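Long-range contacts in superoxide dismutase [Mn/Fe] (Aeropyrum pernix, PDB 3AK2), which catalyses the dismutation of superoxide to dioxygen and hydrogen peroxide at a mononuclear metal centre that can be manganese or iron, here manganese: residues K123-V128 with I164-H169; N17-Y22 with P84-P89; P160-D165 with V190-V195. All coordinates share one frame; numbering follows the deposited sequence.

Contact 1: K123-V128 with I164-H169; sequences KTVEGV and IDVWEH. With MN (manganese (II) ion), chain E.
The indole of W167 carries V128 on one face, while the metal-bound water stands over the opposite face, offset toward the rim. CG2 of V128 lies over the centre of the six-membered ring, 3.5 Å from its centroid and 10° off the ring normal, a CH-pi contact made face-on. CB of V128 lies 3.5 Å from CD2 of W167, toward the five-membered ring, so the valine reaches over both rings. With chi1 at -64°, CG2 is wedged between the valine's backbone N and carbonyl carbon and is turned onto the ring, while CG1 drops beside the backbone N of E168, 3.7 Å away. NE1 of W167 is hydrogen-bonded to the carbonyl oxygen of K149. The imidazole of H169 has CB of W167 over one face, offset toward the rim. Further along, CG2 of V125 meets CG2 of V166 at 3.7 Å, closing the loop after helix 111-123 against the residue that follows strand 159-165.

D165 divides its carboxylate: OD2 binds manganese at 2.0 Å, whereas OD1 accepts the N-H of W167 at 3.0 Å, from above the carboxylate plane, and a weak bond from the water. The bond from W167 N to OD1 makes an Asx turn and probably helps hold the carboxylate in place for the metal. H169 binds through NE2, and its ND1 is held by E168 of the second subunit, a reciprocal bond across the interface. H31 and H79 complete the three-histidine, one-aspartate, one-water site characteristic of iron/manganese superoxide dismutases.

Contact 2: N17-Y22 with P84-P89; sequences NALEPY and PNMAPP
L19 and M86 meet at about a right angle in the buried half of this contact, where CD1 of the leucine lies 3.7 Å from CE of the methionine and almost as close to SD. The bend of the methionine at its last torsion (chi3 -67°) keeps SD and the methyl both alongside CD1 of L19. The second leucine branch does different work: CD2 rests on the backbone of A87, 3.5 Å from its carbonyl carbon, and reaches the start of P88. Y14 lies against both L19 and M86, M28 of helix 25-54 adds to the packing on the leucine, and W186 adds to that on the methionine.

Toward the outside the contact becomes a meeting of prolines with a turn. Residues N17 to E20 form a type I beta turn, its closing bond from E20 N to N17 O weak, just ahead of the long helix 25-54; the facing chain leaves helix 62-82, so the contact joins the chain entering the first long helix of the superoxide dismutase alpha-hairpin to the chain leaving the second. The carbonyl oxygen of A18 points into the proline pair, 3.4 Å from CA of P88 in a CA-H...O contact with an angle of 128° at the hydrogen, and 3.5 Å from CD of P89. CB of A18 touches CG of P88 more loosely, at 3.9 Å.

Beyond the turn, a cis peptide bond precedes P21, whose CD lies over one face of the Y22 ring, offset toward its rim. P89 approaches the same ring at its edge, near the ring plane, with CG 3.6 Å from CE1 of Y22. P89 itself is exposed; E20 is exposed too, and its OE2 accepts from the backbone N of E25.

Contact 3: P160-D165 with V190-V195; sequences PILVID and VNWDDV. With MN (manganese (II) ion), chain E.
L162 packs its CD2 methyl against the far end of the W192 indole, 3.7 Å from CH2 and oblique to the ring, while its CD1 is shared between CG2 of V195 at 3.8 Å and CG1 of V190 at 4.0 Å. The leucine's CG is anti to the backbone N (chi1 176°), and this carries the branches to V190, W192 and V195. V190 also supports the tryptophan, since its CG1 sits 3.5 Å above the plane of the W192 ring, over its centre.

I161 and L162 both face L133 of the neighbouring strand, a classic beta bulge in the antiparallel sheet of the C-terminal domain. Here the chain turns a corner, and both bulge residues can pack on the same helix: the side chains of I161 and V195 cross at about a right angle, with CD1 of I161 3.9 Å from CG1 of V195, and the carbonyl oxygen of I161 is 3.8 Å from CG2 of V195. That oxygen is also bonded by ND2 of N85, which reaches OD2 of D194 as well, a carboxylate oxygen that pairs with R198 one turn further along the helix.

N191 is the N-cap of helix 192-205. Its OD1 accepts a weak bond from D194 N at 3.4 Å, and its ND2 is held by the carbonyl of P84.

How the contacts relate
From the N terminus, contact 2 closes first: it brings the turn ahead of helix 25-54 back to the loop after helix 62-82, enclosing the helical hairpin. Contact 1 opens later in the chain and closes a loop holding the sheet strands. Contact 3 opens at P160, before contact 1 closes at I164-H169, so the two loops overlap; it carries the chain through helix 179-186 to helix 192-205. Contacts 1 and 3 share I164 and D165 on strand 159-165. Contact 2 shares no residue with either but touches contact 3, where N85 meets N191, D194 and L162, tying the hairpin domain to the C-terminal domain.

Contact 1: K123-V128 with I164-H169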
ATOM      1  N   LYS A 123      -0.208  14.988  11.834  1.00 11.97           N
ATOM      2  CA  LYS A 123      -1.644  14.950  12.083  1.00 12.29           C
ATOM      3  C   LYS A 123      -2.417  14.280  10.956  1.00 12.33           C
ATOM      4  O   LYS A 123      -3.423  13.606  11.203  1.00 12.85           O
ATOM      5  CB  LYS A 123      -2.188  16.359  12.329  1.00 12.64           C
ATOM      6  CG  LYS A 123      -1.823  16.914  13.695  1.00 13.47           C
ATOM      7  CD  LYS A 123      -2.292  18.349  13.854  1.00 16.20           C
ATOM      8  CE  LYS A 123      -1.566  19.039  14.998  1.00 16.90           C
ATOM      9  NZ  LYS A 123      -1.956  20.475  15.113  1.00 18.15           N
ATOM     10  N   THR A 124      -1.939  14.458   9.728  1.00 11.89           N
ATOM     11  CA  THR A 124      -2.689  14.015   8.554  1.00 11.91           C
ATOM     12  C   THR A 124      -2.221  12.681   7.963  1.00 11.62           C
ATOM     13  O   THR A 124      -2.582  12.342   6.836  1.00 11.48           O
ATOM     14  CB  THR A 124      -2.715  15.099   7.458  1.00 11.95           C
ATOM     15  OG1 THR A 124      -1.381  15.364   7.003  1.00 12.89           O
ATOM     16  CG2 THR A 124      -3.378  16.396   7.972  1.00 12.82           C
ATOM     17  N   VAL A 125      -1.432  11.920   8.716  1.00 11.09           N
ATOM     18  CA  VAL A 125      -1.121  10.553   8.304  1.00 11.06           C
ATOM     19  C   VAL A 125      -2.447   9.806   8.189  1.00 11.49           C
ATOM     20  O   VAL A 125      -3.282   9.852   9.096  1.00 12.10           O
ATOM     21  CB  VAL A 125      -0.176   9.845   9.294  1.00 10.89           C
ATOM     22  CG1 VAL A 125      -0.066   8.366   8.964  1.00 10.97           C
ATOM     23  CG2 VAL A 125       1.204  10.490   9.258  1.00 10.90           C
ATOM     24  N   GLU A 126      -2.651   9.147   7.056  1.00 11.46           N
ATOM     25  CA  GLU A 126      -3.888   8.426   6.823  1.00 11.53           C
ATOM     26  C   GLU A 126      -3.754   7.004   7.355  1.00 11.86           C
ATOM     27  O   GLU A 126      -2.906   6.241   6.898  1.00 12.14           O
ATOM     28  CB  GLU A 126      -4.206   8.418   5.340  1.00 11.39           C
ATOM     29  CG  GLU A 126      -5.586   7.909   5.033  1.00 11.41           C
ATOM     30  CD  GLU A 126      -5.894   8.019   3.571  1.00 12.01           C
ATOM     31  OE1 GLU A 126      -6.670   8.928   3.202  1.00 12.44           O
ATOM     32  OE2 GLU A 126      -5.341   7.208   2.794  1.00 10.98           O
ATOM     33  N   GLY A 127      -4.599   6.647   8.315  1.00 12.08           N
ATOM     34  CA  GLY A 127      -4.400   5.414   9.073  1.00 12.14           C
ATOM     35  C   GLY A 127      -3.275   5.607  10.073  1.00 12.08           C
ATOM     36  O   GLY A 127      -3.062   6.708  10.581  1.00 13.35           O
ATOM     37  N   VAL A 128      -2.549   4.541  10.360  1.00 11.24           N
ATOM     38  CA  VAL A 128      -1.459   4.629  11.317  1.00 10.67           C
ATOM     39  C   VAL A 128      -0.138   4.867  10.589  1.00 10.12           C
ATOM     40  O   VAL A 128       0.005   4.520   9.414  1.00  9.95           O
ATOM     41  CB  VAL A 128      -1.394   3.389  12.217  1.00 10.18           C
ATOM     42  CG1 VAL A 128      -2.655   3.297  13.075  1.00 11.26           C
ATOM     43  CG2 VAL A 128      -1.207   2.118  11.397  1.00 10.79           C
ATOM     44  N   ILE A 164       7.866  11.034  14.814  1.00  9.71           N
ATOM     45  CA  ILE A 164       6.745  10.977  15.747  1.00  9.86           C
ATOM     46  C   ILE A 164       5.828   9.829  15.345  1.00  9.68           C
ATOM     47  O   ILE A 164       5.413   9.721  14.192  1.00  9.58           O
ATOM     48  CB  ILE A 164       5.958  12.315  15.861  1.00 10.16           C
ATOM     49  CG1 ILE A 164       4.852  12.188  16.922  1.00 11.21           C
ATOM     50  CG2 ILE A 164       5.397  12.741  14.510  1.00 10.31           C
ATOM     51  CD1 ILE A 164       3.983  13.431  17.121  1.00 12.20           C
ATOM     52  N   ASP A 165       5.531   8.972  16.310  1.00  9.61           N
ATOM     53  CA  ASP A 165       4.637   7.846  16.110  1.00  9.92           C
ATOM     54  C   ASP A 165       3.203   8.341  16.225  1.00  9.98           C
ATOM     55  O   ASP A 165       2.812   8.874  17.274  1.00 10.30           O
ATOM     56  CB  ASP A 165       4.919   6.804  17.188  1.00 10.06           C
ATOM     57  CG  ASP A 165       4.227   5.481  16.940  1.00 10.64           C
ATOM     58  OD1 ASP A 165       3.473   5.331  15.950  1.00 11.59           O
ATOM     59  OD2 ASP A 165       4.463   4.578  17.757  1.00 11.57           O
ATOM     60  N   VAL A 166       2.427   8.198  15.150  1.00 10.02           N
ATOM     61  CA  VAL A 166       0.998   8.505  15.197  1.00 10.20           C
ATOM     62  C   VAL A 166       0.114   7.278  14.969  1.00 10.03           C
ATOM     63  O   VAL A 166      -1.053   7.403  14.587  1.00  9.97           O
ATOM     64  CB  VAL A 166       0.590   9.693  14.281  1.00 10.43           C
ATOM     65  CG1 VAL A 166       1.169  11.003  14.810  1.00 10.84           C
ATOM     66  CG2 VAL A 166       1.012   9.457  12.839  1.00 11.14           C
ATOM     67  N   TRP A 167       0.661   6.090  15.221  1.00  9.69           N
ATOM     68  CA  TRP A 167      -0.201   4.930  15.402  1.00  9.79           C
ATOM     69  C   TRP A 167      -1.139   5.243  16.557  1.00 10.14           C
ATOM     70  O   TRP A 167      -0.766   5.963  17.485  1.00  9.87           O
ATOM     71  CB  TRP A 167       0.607   3.689  15.743  1.00  9.41           C
ATOM     72  CG  TRP A 167       1.273   3.038  14.570  1.00  9.24           C
ATOM     73  CD1 TRP A 167       2.209   3.592  13.739  1.00  9.65           C
ATOM     74  CD2 TRP A 167       1.073   1.698  14.118  1.00  9.18           C
ATOM     75  NE1 TRP A 167       2.595   2.677  12.791  1.00  9.48           N
ATOM     76  CE2 TRP A 167       1.921   1.503  13.004  1.00  8.70           C
ATOM     77  CE3 TRP A 167       0.260   0.639  14.543  1.00  9.71           C
ATOM     78  CZ2 TRP A 167       1.972   0.292  12.304  1.00  8.87           C
ATOM     79  CZ3 TRP A 167       0.312  -0.563  13.853  1.00  9.78           C
ATOM     80  CH2 TRP A 167       1.165  -0.727  12.745  1.00  9.40           C
ATOM     81  N   GLU A 168      -2.349   4.702  16.508  1.00 10.25           N
ATOM     82  CA  GLU A 168      -3.332   4.998  17.547  1.00 10.85           C
ATOM     83  C   GLU A 168      -2.843   4.573  18.932  1.00 10.88           C
ATOM     84  O   GLU A 168      -3.091   5.276  19.913  1.00 10.90           O
ATOM     85  CB  GLU A 168      -4.690   4.393  17.189  1.00 11.00           C
ATOM     86  CG  GLU A 168      -5.282   5.029  15.930  1.00 11.70           C
ATOM     87  CD  GLU A 168      -6.628   4.469  15.523  1.00 12.23           C
ATOM     88  OE1 GLU A 168      -6.822   3.237  15.583  1.00 12.32           O
ATOM     89  OE2 GLU A 168      -7.489   5.278  15.111  1.00 13.87           O
ATOM     90  N   HIS A 169      -2.116   3.460  19.009  1.00 10.61           N
ATOM     91  CA  HIS A 169      -1.582   2.993  20.291  1.00 10.68           C
ATOM     92  C   HIS A 169      -0.623   3.977  20.961  1.00 10.97           C
ATOM     93  O   HIS A 169      -0.354   3.856  22.155  1.00 11.33           O
ATOM     94  CB  HIS A 169      -0.936   1.602  20.184  1.00 10.67           C
ATOM     95  CG  HIS A 169       0.313   1.552  19.350  1.00  9.81           C
ATOM     96  ND1 HIS A 169       0.402   0.794  18.203  1.00 10.12           N
ATOM     97  CD2 HIS A 169       1.531   2.126  19.512  1.00  9.46           C
ATOM     98  CE1 HIS A 169       1.612   0.915  17.685  1.00 10.08           C
ATOM     99  NE2 HIS A 169       2.318   1.721  18.458  1.00  9.80           N
TER
HETATM  100 MN    MN E 215       4.304   2.561  17.955  1.00  9.38          MN
HETATM  101  O   HOH W   1       3.989   2.435  15.862  1.00 14.55           O

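Contact 2: N17-Y22 with P84-P89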
ATOM      1  N   ASN A  17       7.197   6.563  33.325  1.00 13.70           N
ATOM      2  CA  ASN A  17       6.432   7.762  33.687  1.00 14.39           C
ATOM      3  C   ASN A  17       7.177   9.079  33.443  1.00 14.25           C
ATOM      4  O   ASN A  17       6.687  10.152  33.801  1.00 14.26           O
ATOM      5  CB  ASN A  17       5.930   7.677  35.139  1.00 14.86           C
ATOM      6  CG  ASN A  17       7.047   7.803  36.165  1.00 15.87           C
ATOM      7  OD1 ASN A  17       8.231   7.867  35.830  1.00 16.69           O
ATOM      8  ND2 ASN A  17       6.664   7.840  37.436  1.00 17.92           N
ATOM      9  N   ALA A  18       8.346   8.997  32.815  1.00 14.29           N
ATOM     10  CA  ALA A  18       9.231  10.158  32.700  1.00 14.28           C
ATOM     11  C   ALA A  18       8.778  11.218  31.697  1.00 14.35           C
ATOM     12  O   ALA A  18       9.292  12.335  31.712  1.00 14.61           O
ATOM     13  CB  ALA A  18      10.649   9.716  32.396  1.00 14.71           C
ATOM     14  N   LEU A  19       7.824  10.873  30.834  1.00 13.98           N
ATOM     15  CA  LEU A  19       7.338  11.821  29.827  1.00 14.19           C
ATOM     16  C   LEU A  19       6.005  12.466  30.195  1.00 14.57           C
ATOM     17  O   LEU A  19       5.407  13.194  29.396  1.00 14.34           O
ATOM     18  CB  LEU A  19       7.268  11.166  28.442  1.00 13.87           C
ATOM     19  CG  LEU A  19       8.574  10.585  27.886  1.00 13.94           C
ATOM     20  CD1 LEU A  19       8.385  10.193  26.431  1.00 13.22           C
ATOM     21  CD2 LEU A  19       9.763  11.535  28.025  1.00 14.03           C
ATOM     22  N   GLU A  20       5.550  12.199  31.416  1.00 14.97           N
ATOM     23  CA  GLU A  20       4.349  12.836  31.942  1.00 15.64           C
ATOM     24  C   GLU A  20       4.594  14.331  32.142  1.00 15.52           C
ATOM     25  O   GLU A  20       5.720  14.738  32.429  1.00 15.78           O
ATOM     26  CB  GLU A  20       3.904  12.155  33.239  1.00 15.82           C
ATOM     27  CG  GLU A  20       3.530  10.695  33.016  1.00 17.64           C
ATOM     28  CD  GLU A  20       2.717  10.084  34.134  1.00 19.84           C
ATOM     29  OE1 GLU A  20       2.797  10.573  35.285  1.00 21.55           O
ATOM     30  OE2 GLU A  20       1.998   9.098  33.854  1.00 20.39           O
ATOM     31  N   PRO A  21       3.545  15.156  31.979  1.00 15.53           N
ATOM     32  CA  PRO A  21       2.155  14.785  31.702  1.00 15.34           C
ATOM     33  C   PRO A  21       1.827  14.562  30.220  1.00 15.03           C
ATOM     34  O   PRO A  21       0.690  14.241  29.892  1.00 15.04           O
ATOM     35  CB  PRO A  21       1.383  15.997  32.221  1.00 15.54           C
ATOM     36  CG  PRO A  21       2.290  17.138  31.948  1.00 15.70           C
ATOM     37  CD  PRO A  21       3.699  16.617  32.107  1.00 15.67           C
ATOM     38  N   TYR A  22       2.817  14.725  29.346  1.00 14.69           N
ATOM     39  CA  TYR A  22       2.583  14.747  27.898  1.00 14.36           C
ATOM     40  C   TYR A  22       2.257  13.388  27.289  1.00 13.84           C
ATOM     41  O   TYR A  22       1.406  13.294  26.404  1.00 13.67           O
ATOM     42  CB  TYR A  22       3.752  15.433  27.192  1.00 14.54           C
ATOM     43  CG  TYR A  22       3.985  16.807  27.770  1.00 15.28           C
ATOM     44  CD1 TYR A  22       5.086  17.070  28.586  1.00 15.85           C
ATOM     45  CD2 TYR A  22       3.064  17.829  27.552  1.00 15.81           C
ATOM     46  CE1 TYR A  22       5.276  18.338  29.144  1.00 16.59           C
ATOM     47  CE2 TYR A  22       3.241  19.089  28.103  1.00 17.18           C
ATOM     48  CZ  TYR A  22       4.347  19.337  28.892  1.00 16.61           C
ATOM     49  OH  TYR A  22       4.509  20.597  29.428  1.00 18.44           O
ATOM     50  N   PRO A  84      14.789   7.630  22.030  1.00 11.13           N
ATOM     51  CA  PRO A  84      15.775   8.677  22.336  1.00 11.23           C
ATOM     52  C   PRO A  84      15.491  10.031  21.679  1.00 11.35           C
ATOM     53  O   PRO A  84      16.081  11.040  22.084  1.00 11.28           O
ATOM     54  CB  PRO A  84      17.090   8.087  21.822  1.00 11.49           C
ATOM     55  CG  PRO A  84      16.687   7.124  20.755  1.00 11.53           C
ATOM     56  CD  PRO A  84      15.372   6.556  21.206  1.00 11.40           C
ATOM     57  N   ASN A  85      14.603  10.061  20.685  1.00 11.05           N
ATOM     58  CA  ASN A  85      14.091  11.320  20.131  1.00 11.17           C
ATOM     59  C   ASN A  85      13.298  12.116  21.166  1.00 11.45           C
ATOM     60  O   ASN A  85      12.961  13.276  20.925  1.00 11.54           O
ATOM     61  CB  ASN A  85      13.151  11.061  18.948  1.00 10.91           C
ATOM     62  CG  ASN A  85      13.856  10.977  17.593  1.00 10.80           C
ATOM     63  OD1 ASN A  85      13.200  10.680  16.596  1.00 10.46           O
ATOM     64  ND2 ASN A  85      15.159  11.253  17.538  1.00 11.40           N
ATOM     65  N   MET A  86      12.969  11.485  22.293  1.00 11.56           N
ATOM     66  CA  MET A  86      12.237  12.149  23.368  1.00 11.98           C
ATOM     67  C   MET A  86      13.070  12.164  24.642  1.00 12.37           C
ATOM     68  O   MET A  86      14.034  11.411  24.772  1.00 12.25           O
ATOM     69  CB  MET A  86      10.890  11.466  23.623  1.00 11.92           C
ATOM     70  CG  MET A  86       9.962  11.495  22.418  1.00 11.67           C
ATOM     71  SD  MET A  86       8.342  10.752  22.685  1.00 11.89           S
ATOM     72  CE  MET A  86       8.769   9.018  22.901  1.00 12.12           C
ATOM     73  N   ALA A  87      12.697  13.042  25.567  1.00 13.09           N
ATOM     74  CA  ALA A  87      13.365  13.149  26.860  1.00 13.84           C
ATOM     75  C   ALA A  87      12.396  13.781  27.845  1.00 14.52           C
ATOM     76  O   ALA A  87      11.477  14.491  27.429  1.00 14.35           O
ATOM     77  CB  ALA A  87      14.636  13.993  26.738  1.00 13.73           C
ATOM     78  N   PRO A  88      12.591  13.528  29.157  1.00 15.35           N
ATOM     79  CA  PRO A  88      11.726  14.150  30.157  1.00 16.02           C
ATOM     80  C   PRO A  88      11.695  15.667  29.974  1.00 16.72           C
ATOM     81  O   PRO A  88      12.728  16.260  29.643  1.00 16.49           O
ATOM     82  CB  PRO A  88      12.405  13.784  31.482  1.00 16.16           C
ATOM     83  CG  PRO A  88      13.135  12.528  31.193  1.00 15.89           C
ATOM     84  CD  PRO A  88      13.611  12.661  29.776  1.00 15.55           C
ATOM     85  N   PRO A  89      10.517  16.292  30.168  1.00 17.50           N
ATOM     86  CA  PRO A  89      10.386  17.743  29.980  1.00 18.40           C
ATOM     87  C   PRO A  89      11.496  18.505  30.709  1.00 19.09           C
ATOM     88  O   PRO A  89      11.788  18.210  31.869  1.00 19.52           O
ATOM     89  CB  PRO A  89       9.022  18.062  30.595  1.00 18.58           C
ATOM     90  CG  PRO A  89       8.262  16.784  30.546  1.00 18.07           C
ATOM     91  CD  PRO A  89       9.251  15.663  30.592  1.00 17.63           C
TER

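Contact 3: P160-D165 with V190-V195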
ATOM      1  N   PRO A 160      16.059   9.049   8.769  1.00 10.59           N
ATOM      2  CA  PRO A 160      15.244   9.690   9.803  1.00 10.77           C
ATOM      3  C   PRO A 160      16.093  10.177  10.973  1.00 10.80           C
ATOM      4  O   PRO A 160      16.887   9.411  11.525  1.00 11.29           O
ATOM      5  CB  PRO A 160      14.292   8.570  10.257  1.00 10.74           C
ATOM      6  CG  PRO A 160      14.276   7.599   9.129  1.00 11.62           C
ATOM      7  CD  PRO A 160      15.674   7.639   8.573  1.00 10.73           C
ATOM      8  N   ILE A 161      15.947  11.455  11.316  1.00 10.45           N
ATOM      9  CA  ILE A 161      16.631  12.013  12.488  1.00 11.02           C
ATOM     10  C   ILE A 161      15.665  12.400  13.610  1.00 10.91           C
ATOM     11  O   ILE A 161      16.066  12.506  14.775  1.00 11.03           O
ATOM     12  CB  ILE A 161      17.589  13.188  12.132  1.00 11.47           C
ATOM     13  CG1 ILE A 161      16.828  14.400  11.573  1.00 11.32           C
ATOM     14  CG2 ILE A 161      18.681  12.706  11.174  1.00 11.67           C
ATOM     15  CD1 ILE A 161      17.669  15.677  11.476  1.00 12.04           C
ATOM     16  N   LEU A 162      14.400  12.605  13.251  1.00 10.62           N
ATOM     17  CA  LEU A 162      13.342  12.879  14.213  1.00 10.59           C
ATOM     18  C   LEU A 162      12.042  12.278  13.698  1.00 10.08           C
ATOM     19  O   LEU A 162      11.619  12.565  12.581  1.00 10.46           O
ATOM     20  CB  LEU A 162      13.180  14.385  14.446  1.00 10.77           C
ATOM     21  CG  LEU A 162      12.023  14.801  15.364  1.00 11.21           C
ATOM     22  CD1 LEU A 162      12.167  14.238  16.778  1.00 12.03           C
ATOM     23  CD2 LEU A 162      11.905  16.312  15.414  1.00 12.38           C
ATOM     24  N   VAL A 163      11.415  11.447  14.524  1.00 10.07           N
ATOM     25  CA  VAL A 163      10.176  10.776  14.139  1.00  9.90           C
ATOM     26  C   VAL A 163       9.125  10.936  15.227  1.00  9.99           C
ATOM     27  O   VAL A 163       9.456  10.991  16.418  1.00 10.20           O
ATOM     28  CB  VAL A 163      10.385   9.254  13.814  1.00  9.49           C
ATOM     29  CG1 VAL A 163      11.452   9.058  12.735  1.00  9.77           C
ATOM     30  CG2 VAL A 163      10.734   8.452  15.063  1.00 10.02           C
ATOM     31  N   ILE A 164       7.866  11.034  14.814  1.00  9.71           N
ATOM     32  CA  ILE A 164       6.745  10.977  15.747  1.00  9.86           C
ATOM     33  C   ILE A 164       5.828   9.829  15.345  1.00  9.68           C
ATOM     34  O   ILE A 164       5.413   9.721  14.192  1.00  9.58           O
ATOM     35  CB  ILE A 164       5.958  12.315  15.861  1.00 10.16           C
ATOM     36  CG1 ILE A 164       4.852  12.188  16.922  1.00 11.21           C
ATOM     37  CG2 ILE A 164       5.397  12.741  14.510  1.00 10.31           C
ATOM     38  CD1 ILE A 164       3.983  13.431  17.121  1.00 12.20           C
ATOM     39  N   ASP A 165       5.531   8.972  16.310  1.00  9.61           N
ATOM     40  CA  ASP A 165       4.637   7.846  16.110  1.00  9.92           C
ATOM     41  C   ASP A 165       3.203   8.341  16.225  1.00  9.98           C
ATOM     42  O   ASP A 165       2.812   8.874  17.274  1.00 10.30           O
ATOM     43  CB  ASP A 165       4.919   6.804  17.188  1.00 10.06           C
ATOM     44  CG  ASP A 165       4.227   5.481  16.940  1.00 10.64           C
ATOM     45  OD1 ASP A 165       3.473   5.331  15.950  1.00 11.59           O
ATOM     46  OD2 ASP A 165       4.463   4.578  17.757  1.00 11.57           O
ATOM     47  N   VAL A 190      10.394  16.590  22.915  1.00 13.16           N
ATOM     48  CA  VAL A 190      11.392  16.358  21.864  1.00 13.06           C
ATOM     49  C   VAL A 190      12.804  16.589  22.399  1.00 13.25           C
ATOM     50  O   VAL A 190      13.093  17.632  22.989  1.00 13.70           O
ATOM     51  CB  VAL A 190      11.151  17.231  20.611  1.00 13.01           C
ATOM     52  CG1 VAL A 190      12.315  17.107  19.628  1.00 12.82           C
ATOM     53  CG2 VAL A 190       9.849  16.840  19.941  1.00 13.26           C
ATOM     54  N   ASN A 191      13.666  15.599  22.198  1.00 13.16           N
ATOM     55  CA  ASN A 191      15.053  15.659  22.626  1.00 13.30           C
ATOM     56  C   ASN A 191      15.929  16.220  21.509  1.00 13.65           C
ATOM     57  O   ASN A 191      16.497  15.471  20.708  1.00 13.30           O
ATOM     58  CB  ASN A 191      15.515  14.257  23.035  1.00 13.27           C
ATOM     59  CG  ASN A 191      16.915  14.237  23.611  1.00 13.95           C
ATOM     60  OD1 ASN A 191      17.561  15.275  23.775  1.00 15.79           O
ATOM     61  ND2 ASN A 191      17.394  13.041  23.931  1.00 13.91           N
ATOM     62  N   TRP A 192      16.038  17.545  21.454  1.00 13.84           N
ATOM     63  CA  TRP A 192      16.785  18.187  20.375  1.00 14.12           C
ATOM     64  C   TRP A 192      18.272  17.842  20.385  1.00 14.38           C
ATOM     65  O   TRP A 192      18.918  17.860  19.339  1.00 14.50           O
ATOM     66  CB  TRP A 192      16.549  19.700  20.356  1.00 14.34           C
ATOM     67  CG  TRP A 192      15.167  20.043  19.912  1.00 14.15           C
ATOM     68  CD1 TRP A 192      14.169  20.567  20.676  1.00 14.45           C
ATOM     69  CD2 TRP A 192      14.610  19.843  18.604  1.00 14.22           C
ATOM     70  NE1 TRP A 192      13.030  20.723  19.926  1.00 15.15           N
ATOM     71  CE2 TRP A 192      13.272  20.287  18.650  1.00 14.68           C
ATOM     72  CE3 TRP A 192      15.116  19.345  17.395  1.00 14.32           C
ATOM     73  CZ2 TRP A 192      12.430  20.250  17.533  1.00 15.04           C
ATOM     74  CZ3 TRP A 192      14.276  19.303  16.285  1.00 14.66           C
ATOM     75  CH2 TRP A 192      12.949  19.754  16.363  1.00 14.93           C
ATOM     76  N   ASP A 193      18.808  17.506  21.557  1.00 14.52           N
ATOM     77  CA  ASP A 193      20.184  17.022  21.654  1.00 14.91           C
ATOM     78  C   ASP A 193      20.382  15.744  20.843  1.00 14.44           C
ATOM     79  O   ASP A 193      21.373  15.600  20.134  1.00 14.38           O
ATOM     80  CB  ASP A 193      20.583  16.783  23.113  1.00 15.56           C
ATOM     81  CG  ASP A 193      21.980  16.190  23.247  1.00 17.33           C
ATOM     82  OD1 ASP A 193      22.953  16.861  22.845  1.00 20.38           O
ATOM     83  OD2 ASP A 193      22.103  15.052  23.754  1.00 20.27           O
ATOM     84  N   ASP A 194      19.435  14.816  20.958  1.00 14.13           N
ATOM     85  CA  ASP A 194      19.493  13.573  20.199  1.00 13.75           C
ATOM     86  C   ASP A 194      19.386  13.853  18.702  1.00 13.32           C
ATOM     87  O   ASP A 194      20.154  13.307  17.909  1.00 12.96           O
ATOM     88  CB  ASP A 194      18.385  12.621  20.647  1.00 13.97           C
ATOM     89  CG  ASP A 194      18.392  11.316  19.878  1.00 14.38           C
ATOM     90  OD1 ASP A 194      19.196  10.421  20.215  1.00 13.98           O
ATOM     91  OD2 ASP A 194      17.586  11.191  18.937  1.00 14.58           O
ATOM     92  N   VAL A 195      18.451  14.722  18.325  1.00 13.29           N
ATOM     93  CA  VAL A 195      18.268  15.087  16.918  1.00 13.49           C
ATOM     94  C   VAL A 195      19.543  15.711  16.342  1.00 13.73           C
ATOM     95  O   VAL A 195      19.958  15.372  15.235  1.00 13.62           O
ATOM     96  CB  VAL A 195      17.046  16.022  16.711  1.00 13.22           C
ATOM     97  CG1 VAL A 195      16.859  16.354  15.234  1.00 13.34           C
ATOM     98  CG2 VAL A 195      15.778  15.374  17.254  1.00 13.14           C
TER
HETATM   99 MN    MN E 215       4.304   2.561  17.955  1.00  9.38          MN
HETATM  100  O   HOH W   1       3.989   2.435  15.862  1.00 14.55           O